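PDB 2QTF: GTP-binding protein from Sulfolobus solfataricus P2, which hydrolyses GTP specifically and associates with the 50S ribosomal subunit, with a possible role in protein synthesis or ribosome biogenesis. Local coordinates for residues F63-P68 against L112-P117. Numbering follows the deposited sequence.
Sequences FEQLKP and LKYELP
The ring of Tyr114 brings its hydroxyl up to Gln65, whose amide nitrogen NE2 lies at the ring edge, near its plane. The amide itself does not stack on the ring: the two planes are turned 57° apart. The touching is done lower down the glutamine chain, where CG of Gln65 sits 3.1 Å from OH of Tyr114, a close approach of a methylene to a hydroxyl. With CG of Tyr114 anti to the backbone N (chi1 -151°), the ring extends so that its hydroxyl end reaches Gln65. Ile87 and Leu88 of helix 86-97 and Phe71 of helix 68-78 also pack against it.

One water bridges the segments. It donates to the carbonyl O of Leu66 at 2.7 Å and to Tyr114 OH at 3.1 Å, and it accepts from NE2 of Gln65 at 2.8 Å. Three bonds thus tie the amide, the loop backbone and the phenol together. Asp85 makes a second bridge: its OD2 is hydrogen-bonded to the same hydroxyl and also takes the backbone N of Leu66.

Farther along, two prolines meet at the surface. CG of Pro68 rests 3.9 Å from CB of Pro117, and CB of Pro68 lies 3.7 Å from the Pro117 carbonyl O. Lys67 is the N-cap residue of helix 68-78, which places Pro68 in its first turn, whereas Pro117 kinks helix 101-121.

This is surface packing away from the nucleotide site. In the N-terminal parallel four-stranded sheet, strands 59-62 and 82-84 are neighbours joined through helix 68-78, a beta-alpha-beta crossover, and the loop that leads from strand 59-62 into that helix is bridged by water to the long helix 101-121 of the middle region.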
# COMPACT_ATOMS: atom_id res chain seq x y z
N PHE A 63 -8.93 -3.10 12.43
CA PHE A 63 -8.88 -3.77 11.16
C PHE A 63 -10.14 -4.59 10.92
O PHE A 63 -10.04 -5.79 10.90
CB PHE A 63 -7.58 -4.59 11.03
CG PHE A 63 -7.18 -4.85 9.60
CD1 PHE A 63 -6.72 -3.81 8.77
CD2 PHE A 63 -7.34 -6.13 9.04
CE1 PHE A 63 -6.37 -4.10 7.41
CE2 PHE A 63 -6.98 -6.43 7.72
CZ PHE A 63 -6.49 -5.44 6.90
N GLU A 64 -11.27 -3.94 10.67
CA GLU A 64 -12.56 -4.55 10.40
C GLU A 64 -13.34 -3.45 9.74
O GLU A 64 -12.92 -2.29 9.78
CB GLU A 64 -13.30 -4.85 11.74
CG GLU A 64 -13.66 -6.32 11.98
CD GLU A 64 -14.41 -7.01 10.84
OE1 GLU A 64 -14.42 -8.27 10.85
OE2 GLU A 64 -14.99 -6.33 9.93
N GLN A 65 -14.53 -3.72 9.24
CA GLN A 65 -15.36 -2.67 8.83
C GLN A 65 -16.31 -2.30 9.96
O GLN A 65 -17.14 -3.16 10.36
CB GLN A 65 -16.08 -3.06 7.52
CG GLN A 65 -16.94 -1.96 6.94
CD GLN A 65 -17.58 -2.36 5.58
OE1 GLN A 65 -17.06 -3.24 4.87
NE2 GLN A 65 -18.73 -1.71 5.24
N LEU A 66 -16.28 -1.04 10.42
CA LEU A 66 -17.14 -0.56 11.57
C LEU A 66 -18.48 -0.15 11.05
O LEU A 66 -18.58 0.42 9.97
CB LEU A 66 -16.55 0.67 12.37
CG LEU A 66 -15.32 0.42 13.18
CD1 LEU A 66 -14.75 1.70 13.83
CD2 LEU A 66 -15.56 -0.77 14.21
N LYS A 67 -19.53 -0.47 11.82
CA LYS A 67 -20.85 0.09 11.62
C LYS A 67 -20.89 1.56 11.95
O LYS A 67 -20.15 2.06 12.80
CB LYS A 67 -21.89 -0.62 12.51
CG LYS A 67 -21.94 -2.07 12.20
CD LYS A 67 -23.00 -2.73 13.08
CE LYS A 67 -22.98 -4.21 12.91
NZ LYS A 67 -23.77 -4.65 14.09
N PRO A 68 -21.82 2.26 11.32
CA PRO A 68 -21.94 3.67 11.61
C PRO A 68 -22.09 4.02 13.08
O PRO A 68 -21.51 5.04 13.54
CB PRO A 68 -23.19 4.08 10.82
CG PRO A 68 -23.12 3.08 9.56
CD PRO A 68 -22.75 1.80 10.22
N LEU A 112 -16.27 10.40 1.05
CA LEU A 112 -17.61 11.00 1.15
C LEU A 112 -18.70 9.98 1.18
O LEU A 112 -19.65 10.09 2.00
CB LEU A 112 -17.87 11.96 -0.03
CG LEU A 112 -16.97 13.22 0.03
CD1 LEU A 112 -17.13 14.06 -1.21
CD2 LEU A 112 -17.23 14.07 1.34
N LYS A 113 -18.63 9.02 0.27
CA LYS A 113 -19.68 7.95 0.22
C LYS A 113 -19.65 7.15 1.52
O LYS A 113 -20.72 6.78 2.04
CB LYS A 113 -19.41 7.00 -0.97
CG LYS A 113 -19.89 7.72 -2.28
CD LYS A 113 -19.81 6.75 -3.45
CE LYS A 113 -20.73 7.26 -4.60
NZ LYS A 113 -20.99 6.15 -5.61
N TYR A 114 -18.47 6.93 2.08
CA TYR A 114 -18.39 6.19 3.36
C TYR A 114 -18.95 6.93 4.54
O TYR A 114 -19.43 6.32 5.53
CB TYR A 114 -16.91 5.79 3.64
CG TYR A 114 -16.75 4.52 4.46
CD1 TYR A 114 -17.26 3.29 4.01
CD2 TYR A 114 -16.14 4.55 5.69
CE1 TYR A 114 -17.13 2.15 4.77
CE2 TYR A 114 -15.97 3.45 6.44
CZ TYR A 114 -16.52 2.23 5.95
OH TYR A 114 -16.30 1.08 6.66
N GLU A 115 -18.89 8.26 4.50
CA GLU A 115 -19.42 9.06 5.58
C GLU A 115 -20.95 9.13 5.51
O GLU A 115 -21.55 9.41 6.50
CB GLU A 115 -19.01 10.54 5.45
CG GLU A 115 -18.09 11.22 6.34
CD GLU A 115 -17.88 10.61 7.73
OE1 GLU A 115 -16.91 9.91 7.77
OE2 GLU A 115 -18.54 10.94 8.75
N LEU A 116 -21.57 9.01 4.34
CA LEU A 116 -23.05 9.17 4.29
C LEU A 116 -23.88 8.32 5.29
O LEU A 116 -24.78 8.86 5.91
CB LEU A 116 -23.59 8.85 2.88
CG LEU A 116 -23.56 9.97 1.83
CD1 LEU A 116 -24.26 9.50 0.51
CD2 LEU A 116 -24.29 11.24 2.41
N PRO A 117 -23.61 7.00 5.38
CA PRO A 117 -24.32 6.13 6.37
C PRO A 117 -24.05 6.56 7.79
O PRO A 117 -24.92 6.46 8.66
CB PRO A 117 -23.76 4.74 6.11
CG PRO A 117 -23.02 4.83 4.78
CD PRO A 117 -22.62 6.23 4.60
O HOH W 1 -19.23 0.15 7.33